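Local coordinates for protein xyloglucan-specific endo-beta-1,4-glucanase (PDB 4W88) that hydrolyses internal beta-1,4 linkages in the glucan backbone of xyloglucan, as a family 5 glycoside hydrolase specific for that branched polysaccharide, at residues N307-N312 / K325-D330; E281-W286 / D329-A334; G273-E278 / N312-G317; Q44-T49 / L319-L324; D23-G28 / T35-P40. The protein carries 1 engineered substitution. All coordinates share one frame; numbering follows the deposited sequence.

Interaction 1: N307-N312 / K325-D330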
# COMPACT_ATOMS: atom_id res chain seq x y z
N ASN A 307 -4.09 8.43 -11.48
CA ASN A 307 -4.56 8.91 -12.81
C ASN A 307 -4.77 10.41 -12.86
O ASN A 307 -5.52 10.86 -13.72
CB ASN A 307 -5.81 8.16 -13.20
CG ASN A 307 -6.13 8.23 -14.68
OD1 ASN A 307 -5.25 8.41 -15.50
ND2 ASN A 307 -7.40 8.10 -15.01
N ILE A 308 -4.05 11.17 -12.02
CA ILE A 308 -4.13 12.63 -12.08
C ILE A 308 -2.80 13.14 -12.61
O ILE A 308 -1.78 12.91 -11.99
CB ILE A 308 -4.45 13.27 -10.72
CG1 ILE A 308 -5.83 12.78 -10.23
CG2 ILE A 308 -4.43 14.79 -10.84
CD1 ILE A 308 -6.16 13.31 -8.85
N TYR A 309 -2.82 13.86 -13.74
CA TYR A 309 -1.60 14.37 -14.34
C TYR A 309 -1.83 15.76 -14.95
O TYR A 309 -1.09 16.67 -14.66
CB TYR A 309 -1.08 13.42 -15.42
CG TYR A 309 0.29 13.75 -15.98
CD1 TYR A 309 1.42 13.32 -15.33
CD2 TYR A 309 0.44 14.45 -17.14
CE1 TYR A 309 2.67 13.58 -15.82
CE2 TYR A 309 1.70 14.73 -17.65
CZ TYR A 309 2.82 14.29 -16.99
OH TYR A 309 4.13 14.47 -17.41
N HIS A 310 -2.80 15.91 -15.83
CA HIS A 310 -3.00 17.17 -16.48
C HIS A 310 -3.94 18.06 -15.69
O HIS A 310 -3.86 19.25 -15.78
CB HIS A 310 -3.55 16.97 -17.89
CG HIS A 310 -2.66 16.23 -18.84
ND1 HIS A 310 -1.45 16.74 -19.29
CD2 HIS A 310 -2.84 15.06 -19.49
CE1 HIS A 310 -0.91 15.88 -20.14
NE2 HIS A 310 -1.73 14.85 -20.27
N GLY A 311 -4.85 17.48 -14.95
CA GLY A 311 -5.82 18.26 -14.22
C GLY A 311 -5.36 18.57 -12.82
O GLY A 311 -4.28 18.19 -12.42
N ASN A 312 -6.24 19.22 -12.05
CA ASN A 312 -5.90 19.63 -10.67
C ASN A 312 -5.96 18.45 -9.75
O ASN A 312 -6.70 17.52 -10.03
CB ASN A 312 -6.87 20.67 -10.11
CG ASN A 312 -6.97 21.90 -10.97
OD1 ASN A 312 -5.98 22.44 -11.49
ND2 ASN A 312 -8.20 22.36 -11.12
N LYS A 325 -2.10 4.76 -22.54
CA LYS A 325 -0.79 5.33 -22.84
C LYS A 325 -0.28 5.98 -21.55
O LYS A 325 -1.05 6.39 -20.73
CB LYS A 325 -0.89 6.40 -23.97
CG LYS A 325 -1.42 5.94 -25.33
CD LYS A 325 -0.73 4.67 -25.88
CE LYS A 325 -1.47 4.01 -27.04
NZ LYS A 325 -1.43 4.91 -28.18
N TRP A 326 1.06 6.05 -21.41
CA TRP A 326 1.66 6.58 -20.24
C TRP A 326 1.77 8.10 -20.36
O TRP A 326 2.16 8.63 -21.43
CB TRP A 326 2.99 5.87 -19.95
CG TRP A 326 2.79 4.42 -19.72
CD1 TRP A 326 2.76 3.45 -20.67
CD2 TRP A 326 2.54 3.78 -18.46
NE1 TRP A 326 2.53 2.21 -20.08
CE2 TRP A 326 2.33 2.40 -18.73
CE3 TRP A 326 2.43 4.22 -17.12
CZ2 TRP A 326 2.07 1.46 -17.69
CZ3 TRP A 326 2.19 3.29 -16.12
CH2 TRP A 326 1.97 1.95 -16.40
N TYR A 327 1.45 8.80 -19.27
CA TYR A 327 1.56 10.28 -19.28
C TYR A 327 2.98 10.81 -19.50
O TYR A 327 3.19 11.89 -20.06
CB TYR A 327 1.10 10.86 -17.97
CG TYR A 327 -0.39 10.79 -17.70
CD1 TYR A 327 -1.29 11.55 -18.45
CD2 TYR A 327 -0.90 9.95 -16.67
CE1 TYR A 327 -2.65 11.45 -18.21
CE2 TYR A 327 -2.28 9.90 -16.42
CZ TYR A 327 -3.12 10.63 -17.19
OH TYR A 327 -4.45 10.60 -16.96
N ASN A 328 3.96 10.06 -18.98
CA ASN A 328 5.35 10.52 -18.98
C ASN A 328 6.28 9.34 -19.11
O ASN A 328 6.55 8.67 -18.13
CB ASN A 328 5.62 11.37 -17.73
CG ASN A 328 6.95 12.05 -17.79
OD1 ASN A 328 7.96 11.48 -18.20
ND2 ASN A 328 6.95 13.32 -17.43
N ASP A 329 6.70 9.02 -20.33
CA ASP A 329 7.41 7.76 -20.52
C ASP A 329 8.82 7.81 -19.92
O ASP A 329 9.37 6.77 -19.55
CB ASP A 329 7.54 7.41 -22.01
CG ASP A 329 6.32 6.76 -22.57
OD1 ASP A 329 5.76 5.85 -21.95
OD2 ASP A 329 5.91 7.23 -23.62
N ASP A 330 9.40 9.00 -19.76
CA ASP A 330 10.74 9.09 -19.12
C ASP A 330 10.70 8.72 -17.62
O ASP A 330 11.58 8.01 -17.10
CB ASP A 330 11.31 10.49 -19.29
CG ASP A 330 11.79 10.78 -20.70
OD1 ASP A 330 11.85 9.90 -21.56
OD2 ASP A 330 12.19 11.91 -20.93
O HOH W 1 -4.85 13.55 -16.57

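Interaction 2: E281-W286 / D329-A334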
# COMPACT_ATOMS: atom_id res chain seq x y z
N GLU A 281 13.05 15.61 -15.57
CA GLU A 281 14.47 15.22 -15.32
C GLU A 281 14.80 15.11 -13.82
O GLU A 281 15.62 14.29 -13.39
CB GLU A 281 15.42 16.23 -15.97
CG GLU A 281 15.29 16.24 -17.48
CD GLU A 281 14.48 17.46 -17.94
OE1 GLU A 281 15.12 18.32 -18.72
OE2 GLU A 281 13.22 17.53 -17.54
N ASP A 282 14.19 15.98 -13.01
CA ASP A 282 14.39 15.89 -11.57
C ASP A 282 13.78 14.64 -10.95
O ASP A 282 14.39 13.98 -10.11
CB ASP A 282 13.81 17.14 -10.87
CG ASP A 282 14.43 18.39 -11.38
OD1 ASP A 282 15.57 18.66 -10.95
OD2 ASP A 282 13.84 19.09 -12.21
N ILE A 283 12.58 14.32 -11.39
CA ILE A 283 11.97 13.09 -10.91
C ILE A 283 12.78 11.85 -11.32
O ILE A 283 12.97 10.95 -10.50
CB ILE A 283 10.48 12.98 -11.29
CG1 ILE A 283 9.67 14.08 -10.59
CG2 ILE A 283 9.96 11.58 -11.02
CD1 ILE A 283 8.22 14.19 -11.02
N VAL A 284 13.23 11.79 -12.59
CA VAL A 284 14.13 10.72 -12.97
C VAL A 284 15.34 10.58 -12.05
O VAL A 284 15.71 9.45 -11.66
CB VAL A 284 14.53 10.86 -14.46
CG1 VAL A 284 15.63 9.85 -14.85
CG2 VAL A 284 13.26 10.72 -15.35
N ARG A 285 16.01 11.70 -11.73
CA ARG A 285 17.13 11.65 -10.80
C ARG A 285 16.73 11.19 -9.39
O ARG A 285 17.44 10.38 -8.75
CB ARG A 285 17.81 13.02 -10.73
CG ARG A 285 18.58 13.38 -12.00
CD ARG A 285 19.53 14.56 -11.77
NE ARG A 285 18.75 15.80 -11.78
CZ ARG A 285 18.40 16.48 -12.86
NH1 ARG A 285 18.75 16.10 -14.06
NH2 ARG A 285 17.67 17.57 -12.74
N TRP A 286 15.59 11.65 -8.92
CA TRP A 286 15.12 11.25 -7.60
C TRP A 286 14.87 9.73 -7.56
O TRP A 286 15.25 9.07 -6.59
CB TRP A 286 13.83 12.00 -7.25
CG TRP A 286 13.19 11.51 -6.00
CD1 TRP A 286 13.55 11.78 -4.70
CD2 TRP A 286 12.09 10.61 -5.93
NE1 TRP A 286 12.74 11.09 -3.83
CE2 TRP A 286 11.82 10.37 -4.57
CE3 TRP A 286 11.31 9.98 -6.90
CZ2 TRP A 286 10.81 9.49 -4.16
CZ3 TRP A 286 10.33 9.11 -6.50
CH2 TRP A 286 10.07 8.88 -5.15
N ASP A 329 6.70 9.02 -20.33
CA ASP A 329 7.41 7.76 -20.52
C ASP A 329 8.82 7.81 -19.92
O ASP A 329 9.37 6.77 -19.55
CB ASP A 329 7.54 7.41 -22.01
CG ASP A 329 6.32 6.76 -22.57
OD1 ASP A 329 5.76 5.85 -21.95
OD2 ASP A 329 5.91 7.23 -23.62
N ASP A 330 9.40 9.00 -19.76
CA ASP A 330 10.74 9.09 -19.12
C ASP A 330 10.70 8.72 -17.62
O ASP A 330 11.58 8.01 -17.10
CB ASP A 330 11.31 10.49 -19.29
CG ASP A 330 11.79 10.78 -20.70
OD1 ASP A 330 11.85 9.90 -21.56
OD2 ASP A 330 12.19 11.91 -20.93
N ILE A 331 9.71 9.26 -16.90
CA ILE A 331 9.49 8.86 -15.51
C ILE A 331 9.24 7.36 -15.37
O ILE A 331 9.87 6.65 -14.55
CB ILE A 331 8.34 9.67 -14.87
CG1 ILE A 331 8.76 11.15 -14.75
CG2 ILE A 331 7.95 9.12 -13.50
CD1 ILE A 331 7.72 12.11 -14.24
N VAL A 332 8.37 6.86 -16.23
CA VAL A 332 8.01 5.44 -16.17
C VAL A 332 9.20 4.53 -16.44
O VAL A 332 9.40 3.54 -15.71
CB VAL A 332 6.77 5.15 -17.01
CG1 VAL A 332 6.47 3.65 -17.09
CG2 VAL A 332 5.60 5.87 -16.40
N ASP A 333 10.01 4.90 -17.46
CA ASP A 333 11.19 4.13 -17.81
C ASP A 333 12.12 4.04 -16.56
O ASP A 333 12.71 2.99 -16.26
CB ASP A 333 11.97 4.84 -18.91
CG ASP A 333 11.42 4.66 -20.32
OD1 ASP A 333 10.48 3.90 -20.54
OD2 ASP A 333 11.90 5.38 -21.25
N ALA A 334 12.30 5.17 -15.85
CA ALA A 334 13.20 5.16 -14.70
C ALA A 334 12.75 4.16 -13.61
O ALA A 334 13.53 3.47 -12.93
CB ALA A 334 13.29 6.55 -14.12

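Interaction 3: G273-E278 / N312-G317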
# COMPACT_ATOMS: atom_id res chain seq x y z
N GLY A 273 6.28 7.71 -4.54
CA GLY A 273 6.08 8.41 -5.81
C GLY A 273 6.37 9.90 -5.64
O GLY A 273 6.64 10.35 -4.53
N ALA A 274 6.35 10.66 -6.75
CA ALA A 274 6.59 12.09 -6.71
C ALA A 274 5.58 12.79 -7.59
O ALA A 274 5.38 12.40 -8.70
CB ALA A 274 8.00 12.33 -7.22
N GLN A 275 4.93 13.80 -7.06
CA GLN A 275 3.99 14.53 -7.85
C GLN A 275 4.72 15.26 -8.97
O GLN A 275 5.85 15.77 -8.81
CB GLN A 275 3.19 15.54 -7.00
CG GLN A 275 2.26 14.88 -6.02
CD GLN A 275 1.57 15.83 -5.08
OE1 GLN A 275 1.16 16.94 -5.46
NE2 GLN A 275 1.42 15.41 -3.83
N PHE A 276 4.10 15.21 -10.13
CA PHE A 276 4.62 15.84 -11.33
C PHE A 276 4.56 17.35 -11.23
O PHE A 276 3.48 17.92 -11.08
CB PHE A 276 3.94 15.40 -12.65
CG PHE A 276 4.59 15.99 -13.86
CD1 PHE A 276 5.91 15.59 -14.19
CD2 PHE A 276 3.93 16.88 -14.70
CE1 PHE A 276 6.57 16.13 -15.28
CE2 PHE A 276 4.59 17.38 -15.84
CZ PHE A 276 5.90 17.00 -16.11
N LYS A 277 5.73 17.99 -11.30
CA LYS A 277 5.86 19.46 -11.13
C LYS A 277 6.63 20.08 -12.31
O LYS A 277 7.52 20.90 -12.11
CB LYS A 277 6.62 19.76 -9.83
CG LYS A 277 6.04 19.27 -8.52
CD LYS A 277 7.02 19.40 -7.37
CE LYS A 277 6.37 18.87 -6.10
NZ LYS A 277 7.20 19.30 -4.92
N GLU A 278 6.30 19.59 -13.53
CA GLU A 278 6.94 20.02 -14.80
C GLU A 278 8.44 19.86 -14.65
O GLU A 278 9.22 20.74 -15.05
CB GLU A 278 6.55 21.41 -15.23
CG GLU A 278 5.07 21.60 -15.17
CD GLU A 278 4.43 22.01 -16.35
OE1 GLU A 278 3.96 21.06 -17.01
OE2 GLU A 278 4.38 23.25 -16.55
N ASN A 312 -6.24 19.22 -12.05
CA ASN A 312 -5.90 19.63 -10.67
C ASN A 312 -5.96 18.45 -9.75
O ASN A 312 -6.70 17.52 -10.03
CB ASN A 312 -6.87 20.67 -10.11
CG ASN A 312 -6.97 21.90 -10.97
OD1 ASN A 312 -5.98 22.44 -11.49
ND2 ASN A 312 -8.20 22.36 -11.12
N GLY A 313 -5.23 18.53 -8.63
CA GLY A 313 -5.11 17.50 -7.63
C GLY A 313 -3.66 17.08 -7.53
O GLY A 313 -2.75 17.73 -8.13
N GLU A 314 -3.43 16.00 -6.81
CA GLU A 314 -2.09 15.53 -6.55
C GLU A 314 -1.62 14.74 -7.78
O GLU A 314 -2.18 13.69 -8.08
CB GLU A 314 -2.09 14.71 -5.28
CG GLU A 314 -2.36 15.55 -4.00
CD GLU A 314 -2.38 14.73 -2.72
OE1 GLU A 314 -2.38 13.52 -2.79
OE2 GLU A 314 -2.42 15.28 -1.59
N LYS A 315 -0.57 15.23 -8.46
CA LYS A 315 -0.31 14.76 -9.81
C LYS A 315 0.56 13.51 -9.81
O LYS A 315 1.70 13.51 -10.30
CB LYS A 315 0.22 15.88 -10.75
CG LYS A 315 -0.79 16.97 -11.08
CD LYS A 315 -0.09 18.13 -11.78
CE LYS A 315 -1.09 19.08 -12.42
NZ LYS A 315 -2.13 19.54 -11.48
N PHE A 316 0.04 12.44 -9.21
CA PHE A 316 0.81 11.15 -9.17
C PHE A 316 0.54 10.22 -10.39
O PHE A 316 1.08 9.11 -10.49
CB PHE A 316 0.39 10.44 -7.93
CG PHE A 316 1.03 10.96 -6.64
CD1 PHE A 316 2.37 10.86 -6.44
CD2 PHE A 316 0.26 11.50 -5.66
CE1 PHE A 316 3.00 11.25 -5.29
CE2 PHE A 316 0.82 11.91 -4.47
CZ PHE A 316 2.20 11.82 -4.27
N GLY A 317 -0.34 10.66 -11.30
CA GLY A 317 -0.68 9.86 -12.41
C GLY A 317 0.50 9.44 -13.32
O GLY A 317 1.36 10.28 -13.66
O HOH W 2 0.54 17.89 -7.84

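Interaction 4: Q44-T49 / L319-L324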
# COMPACT_ATOMS: atom_id res chain seq x y z
N GLN A 44 -9.55 -5.40 -17.75
CA GLN A 44 -8.43 -6.30 -17.99
C GLN A 44 -7.27 -5.57 -18.75
O GLN A 44 -6.12 -5.73 -18.41
CB GLN A 44 -8.88 -7.56 -18.72
CG GLN A 44 -7.79 -8.59 -18.97
CD GLN A 44 -7.38 -9.28 -17.72
OE1 GLN A 44 -8.17 -10.03 -17.13
NE2 GLN A 44 -6.19 -9.04 -17.30
N GLU A 45 -7.64 -4.74 -19.72
CA GLU A 45 -6.71 -4.03 -20.54
C GLU A 45 -5.88 -3.03 -19.73
O GLU A 45 -4.67 -2.86 -19.98
CB GLU A 45 -7.39 -3.31 -21.70
CG GLU A 45 -7.99 -4.24 -22.76
CD GLU A 45 -9.42 -4.66 -22.50
OE1 GLU A 45 -9.96 -4.55 -21.36
OE2 GLU A 45 -10.09 -5.13 -23.47
N ILE A 46 -6.53 -2.31 -18.80
CA ILE A 46 -5.78 -1.39 -17.95
C ILE A 46 -4.68 -2.17 -17.19
O ILE A 46 -3.52 -1.77 -17.12
CB ILE A 46 -6.75 -0.63 -17.01
CG1 ILE A 46 -7.48 0.46 -17.83
CG2 ILE A 46 -5.98 0.00 -15.88
CD1 ILE A 46 -8.68 1.06 -17.19
N VAL A 47 -5.07 -3.27 -16.56
CA VAL A 47 -4.15 -4.07 -15.77
C VAL A 47 -3.06 -4.65 -16.68
O VAL A 47 -1.86 -4.65 -16.30
CB VAL A 47 -4.92 -5.13 -14.94
CG1 VAL A 47 -4.00 -6.12 -14.26
CG2 VAL A 47 -5.82 -4.43 -13.90
N ASP A 48 -3.44 -5.15 -17.85
CA ASP A 48 -2.46 -5.64 -18.83
C ASP A 48 -1.38 -4.63 -19.15
O ASP A 48 -0.19 -4.91 -19.26
CB ASP A 48 -3.09 -6.03 -20.17
CG ASP A 48 -4.05 -7.17 -20.15
OD1 ASP A 48 -4.12 -7.98 -19.19
OD2 ASP A 48 -4.81 -7.22 -21.20
N THR A 49 -1.81 -3.38 -19.31
CA THR A 49 -0.91 -2.32 -19.75
C THR A 49 0.14 -2.05 -18.68
O THR A 49 1.33 -1.82 -18.98
CB THR A 49 -1.73 -1.04 -20.06
OG1 THR A 49 -2.74 -1.33 -21.03
CG2 THR A 49 -0.89 0.08 -20.56
N LEU A 319 -0.14 6.18 -15.64
CA LEU A 319 -0.92 5.56 -16.70
C LEU A 319 -2.17 6.39 -17.02
O LEU A 319 -3.03 6.57 -16.18
CB LEU A 319 -1.27 4.13 -16.37
CG LEU A 319 -2.19 3.44 -17.40
CD1 LEU A 319 -1.46 3.40 -18.79
CD2 LEU A 319 -2.62 2.06 -16.89
N ASN A 320 -2.26 6.87 -18.26
CA ASN A 320 -3.51 7.48 -18.75
C ASN A 320 -4.47 6.34 -19.07
O ASN A 320 -4.37 5.69 -20.13
CB ASN A 320 -3.29 8.40 -19.95
CG ASN A 320 -4.57 9.07 -20.39
OD1 ASN A 320 -5.68 8.56 -20.14
ND2 ASN A 320 -4.44 10.18 -21.07
N ARG A 321 -5.33 6.03 -18.11
CA ARG A 321 -6.08 4.77 -18.21
C ARG A 321 -7.07 4.74 -19.39
O ARG A 321 -7.27 3.68 -20.01
CB ARG A 321 -6.82 4.53 -16.91
CG ARG A 321 -5.95 4.36 -15.70
CD ARG A 321 -6.74 4.06 -14.46
NE ARG A 321 -5.89 4.24 -13.29
CZ ARG A 321 -6.37 4.19 -12.06
NH1 ARG A 321 -7.64 3.84 -11.89
NH2 ARG A 321 -5.64 4.55 -11.03
N SER A 322 -7.58 5.91 -19.76
CA SER A 322 -8.55 5.96 -20.86
C SER A 322 -7.91 5.75 -22.21
O SER A 322 -8.59 5.29 -23.11
CB SER A 322 -9.35 7.25 -20.89
OG SER A 322 -10.15 7.30 -19.74
N LEU A 323 -6.66 6.14 -22.35
CA LEU A 323 -5.95 6.04 -23.61
C LEU A 323 -5.05 4.81 -23.68
O LEU A 323 -4.52 4.48 -24.75
CB LEU A 323 -5.09 7.28 -23.84
CG LEU A 323 -5.92 8.53 -23.99
CD1 LEU A 323 -5.03 9.66 -24.47
CD2 LEU A 323 -7.04 8.29 -24.99
N LEU A 324 -4.82 4.19 -22.52
CA LEU A 324 -3.84 3.10 -22.40
C LEU A 324 -2.47 3.54 -22.91
O LEU A 324 -1.73 2.74 -23.56
CB LEU A 324 -4.31 1.80 -23.12
CG LEU A 324 -5.66 1.26 -22.63
CD1 LEU A 324 -6.04 0.03 -23.40
CD2 LEU A 324 -5.59 0.94 -21.13

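Interaction 5: D23-G28 / T35-P40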
# COMPACT_ATOMS: atom_id res chain seq x y z
N ASP A 23 -10.65 2.25 -3.69
CA ASP A 23 -10.43 3.00 -2.46
C ASP A 23 -11.26 4.25 -2.37
O ASP A 23 -11.36 4.83 -1.29
CB ASP A 23 -8.94 3.39 -2.28
CG ASP A 23 -8.29 3.93 -3.55
OD1 ASP A 23 -8.44 3.34 -4.68
OD2 ASP A 23 -7.53 4.95 -3.42
N ALA A 24 -11.82 4.67 -3.49
CA ALA A 24 -12.69 5.83 -3.48
C ALA A 24 -13.94 5.61 -2.63
O ALA A 24 -14.49 4.53 -2.59
CB ALA A 24 -13.07 6.22 -4.90
N THR A 25 -14.44 6.68 -2.02
CA THR A 25 -15.46 6.57 -0.94
C THR A 25 -16.79 7.20 -1.30
O THR A 25 -17.70 7.24 -0.47
CB THR A 25 -14.94 7.25 0.32
OG1 THR A 25 -14.77 8.65 0.08
CG2 THR A 25 -13.66 6.56 0.83
N GLY A 26 -16.96 7.63 -2.55
CA GLY A 26 -18.25 8.10 -2.99
C GLY A 26 -19.13 6.93 -3.37
O GLY A 26 -18.70 5.77 -3.40
N GLY A 27 -20.34 7.26 -3.73
CA GLY A 27 -21.32 6.29 -4.22
C GLY A 27 -22.01 5.43 -3.22
O GLY A 27 -22.87 4.57 -3.63
N GLY A 28 -21.67 5.56 -1.95
CA GLY A 28 -22.34 4.73 -0.96
C GLY A 28 -22.14 3.24 -1.10
O GLY A 28 -21.06 2.76 -1.46
N THR A 35 -15.87 4.54 -9.54
CA THR A 35 -15.75 5.64 -10.47
C THR A 35 -16.05 6.97 -9.82
O THR A 35 -16.06 8.01 -10.49
CB THR A 35 -16.66 5.43 -11.68
OG1 THR A 35 -18.02 5.26 -11.23
CG2 THR A 35 -16.23 4.21 -12.44
N SER A 36 -16.28 6.96 -8.50
CA SER A 36 -16.82 8.14 -7.77
C SER A 36 -15.78 9.27 -7.67
O SER A 36 -16.12 10.39 -7.41
CB SER A 36 -17.34 7.72 -6.38
OG SER A 36 -16.32 7.33 -5.49
N TRP A 37 -14.51 8.96 -7.88
CA TRP A 37 -13.46 9.98 -7.84
C TRP A 37 -12.89 10.27 -9.21
O TRP A 37 -11.77 10.79 -9.35
CB TRP A 37 -12.38 9.61 -6.84
CG TRP A 37 -12.75 9.68 -5.38
CD1 TRP A 37 -13.91 10.16 -4.87
CD2 TRP A 37 -11.91 9.38 -4.26
NE1 TRP A 37 -13.84 10.17 -3.51
CE2 TRP A 37 -12.65 9.66 -3.11
CE3 TRP A 37 -10.63 8.87 -4.11
CZ2 TRP A 37 -12.15 9.49 -1.84
CZ3 TRP A 37 -10.12 8.69 -2.85
CH2 TRP A 37 -10.88 8.96 -1.72
N GLY A 38 -13.66 9.88 -10.23
CA GLY A 38 -13.36 10.31 -11.60
C GLY A 38 -12.55 9.40 -12.46
O GLY A 38 -12.26 9.69 -13.65
N ASN A 39 -12.21 8.25 -11.89
CA ASN A 39 -11.52 7.22 -12.71
C ASN A 39 -12.45 6.32 -13.44
O ASN A 39 -13.56 6.06 -12.98
CB ASN A 39 -10.54 6.44 -11.85
CG ASN A 39 -9.26 7.27 -11.63
OD1 ASN A 39 -8.89 8.04 -12.53
ND2 ASN A 39 -8.68 7.23 -10.44
N PRO A 40 -12.01 5.86 -14.60
CA PRO A 40 -12.88 4.91 -15.32
C PRO A 40 -12.96 3.54 -14.64
O PRO A 40 -12.07 3.17 -13.83
CB PRO A 40 -12.18 4.76 -16.66
CG PRO A 40 -10.74 5.02 -16.35
CD PRO A 40 -10.69 6.03 -15.24

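Interaction 1: N307-N312 / K325-D330
Tyr309 and Tyr327 set their rings almost parallel, the planes 10° apart, yet slid so far along each other that the centroids stand 4.8 Å apart and the rings barely overlap. What each face receives is the other residue's first side-chain carbon. Tyr309 CB lies 3.5 Å from the centroid of the Tyr327 ring, and Tyr327 CB lies 3.5 Å from that of the Tyr309 ring, both close to the ring normal, which makes a reciprocal pair of CH-pi contacts. The side chains run in opposite directions, Tyr309 with CG opposed to its own N (chi1 -172°), placing the hydroxyls at opposite ends. Tyr309 OH accepts from Asn328 ND2 at 3.0 Å. Tyr327 OH donates to Asn307 OD1 at 2.8 Å, arriving from above the carbonyl plane. A water donates to Tyr327 OH (3.0 Å) and accepts from His310 N. His310 completes an aromatic cluster in an offset edge-to-face pair, the edge of Tyr327 toward the His310 face, planes at 80°. The loop after the last barrel strand, 300-305, thus packs on the link between strand 325-326 and helix 329-336, whose N-cap is Asn328. With an alanine in place of Tyr309, Tyr327 CB would lose the ring it rests on and Asn328 ND2 would probably lose one of its acceptors, keeping its bond to Thr280 OG1. CB groups cover the ring faces, while both phenol oxygens are hydrogen-bonded.

Interaction 2: E281-W286 / D329-A334
Ile283 and Ile331 make the buried apolar core of this contact, each ending in a CD1 that meets the other at 3.9 Å. The branches add to it: Ile283 CG2 lies 3.9 Å from Ile331 CG1. Val284 adds a second patch: CG1, opposed to the backbone N (chi1 173°), packs on Ala334 CB at 4.1 Å, while CG2 rests against backbone, 3.6 Å from Asp330 O, so one side chain spans a full helical turn of its partner. No hydrogen bond or salt bridge crosses between the segments; the union is one of van der Waals packing. Within segment 281-286, Arg285 NH2 forms a salt bridge with Asp282 OD1 at 3.0 Å, meeting the carboxylate from above its plane; both side chains also bond the backbone of Trp241. On the outer side, Glu281 OE2 and Asp330 OD2 stand 6.6 Å apart, like charges whose mutual repulsion is likely to be mild. The helical segments run nearly parallel, 4° between their directions, with axes 9.1 Å apart at closest approach. Beyond the pair, Ile283 also touches Phe230 of helix 228-231, and Ile331 touches Phe276 and Leu318 in loops. Asp329 and Asp333 both make salt bridges to Arg53 of helix 44-53. Helix 329-336 therefore lies between helices 280-295 and 44-53, in the layer outside the eight-stranded barrel.

Interaction 3: G273-E278 / N312-G317
Gln275 lays its CG over the face of the Phe316 ring, 3.6 Å from the centroid and 14° off the ring normal, a CH-pi contact that centres the tight half of this interface. The edge of the same ring abuts backbone, with Phe316 CE1 3.6 Å from Gly273 C and Ala274 N also near the ring plane. The backbone angles of Gly273 by themselves call for glycine. Beside the ring the chains are tied by a straight bond, Phe276 N to Lys315 O, at 2.9 Å and 171°. Gln275 CA adds a CH...O contact to the same Lys315 O at 3.5 Å. Lys315 is the centre of an inverse gamma turn, closed by Phe316 N to Glu314 O, and its carbonyl is the one that takes the bond from Phe276 N. The other half is looser and mediated by water: one molecule donates to Gln275 OE1 at 2.6 Å and accepts from Lys315 N at 2.9 Å. Lys315 lays its CD against Phe276 O, and only the end of the chain leads off, NZ bonding Gly311 O. Replacing Phe316 by an alanine would probably open a gap beneath Gln275 CG and leave its side chain freer to turn. Both segments are loops that follow neighbouring barrel strands, 267-272 and 300-305. Phe316 packs on Trp304 and on Tyr225 and Tyr232 of the glycan pocket, while the Glu314 side chain lies about 4 Å from a bound xylose.

Interaction 4: Q44-T49 / L319-L324
Ile46 holds CG1 opposite its carbonyl carbon (chi1 -76°) and stretches on to CD1 (chi2 166°), which sends the longer branch across to residues 321-324. CD1 meets Arg321 CB at 3.9 Å, with Arg321 O beside it, and CG1 meets Leu324 CD2 at 3.8 Å, Ile46 crossing both Arg321 and Leu324 at about a right angle. In Thr49, chi1 of -56° places OG1 back along the helix, where it donates to Glu45 O at 2.7 Å; CG2 is thereby turned outward against Leu319 CD1, 3.8 Å away. The OG1 bond holds the threonine's rotation, leaving its methyl to the interface; Glu45 O also accepts from Thr49 N, from the opposite face of the carbonyl plane. Helix 44-53 follows the first strand of the (beta/alpha)8 barrel and here meets the short hairpin of strands 319-320 and 325-326, beyond the eighth strand. Leu324 reaches over the helix with both methyls: CD2 lies 3.6 Å from Thr49 OG1, CD1 4.0 Å from Glu45 CB. No hydrogen bond crosses between the segments. The Arg321 guanidinium group is engaged elsewhere, NH1 bonding Thr21 OG1 and NH2 Gly19 O. Trp326, on the second hairpin strand, touches both Thr49 and Leu319.

Interaction 5: D23-G28 / T35-P40
Trp37 spreads its indole over Ala24, whose CB lies 3.4 Å from Trp37 CD2 and whose CA stands 3.6 Å from the centroid of the six-membered ring, only 8° off its normal. CA makes the CH-pi contact over the six-membered ring, and CB packs on the same face, nearer its rim. Farther along this face, toward the rim, sits the backbone N of Thr25; the hydroxyl oxygen Thr25 OG1 approaches Trp37 CZ2 at 3.4 Å. Ser36 meets the next residues: Gly26 N makes a weak hydrogen bond to Ser36 OG, 3.0 Å long but bent, while the same OG is also hydrogen-bonded to Ala33 O. Glycine suits position 26, since a CB there would clash with Ser36 CB. Ser36 and Trp37 occupy the corners of a type I beta turn from Thr35 to Gly38, which presents both to residues 24-27. Asp23, whose carboxylate is held by Thr21 N and Asn20 N, lies about 4 Å from a bound Tris, probably from the crystallisation liquor. Both segments belong to the long loop after the first barrel strand, on the side of the (beta/alpha)8 barrel where glycoside hydrolases of this fold hold their active site.

In the fold
Interactions 1 and 3 are the closest pair, their centres 8 Å apart, and a probable hydrogen bond from Gly317 N to Ile308 O (2.8 Å) joins them. Interaction 1 is tied to interaction 4 by Asn320 N to Lys325 O (2.8 Å), within the hairpin, and to interaction 5 by Asn307 ND2 to Asn39 OD1 (2.9 Å), again probable bonds. Interaction 2 shares Asp329 and Asp330 with interaction 1 and packs on interaction 3. Interactions 3 and 5 do not touch, yet each brings a side chain, Glu314 or Asp23, to about 4 Å from the bound Tris. Glu314 is also about 4 Å from the bound xylose unit, whereas the Trp37 side chain of interaction 5 is about 10 Å from it.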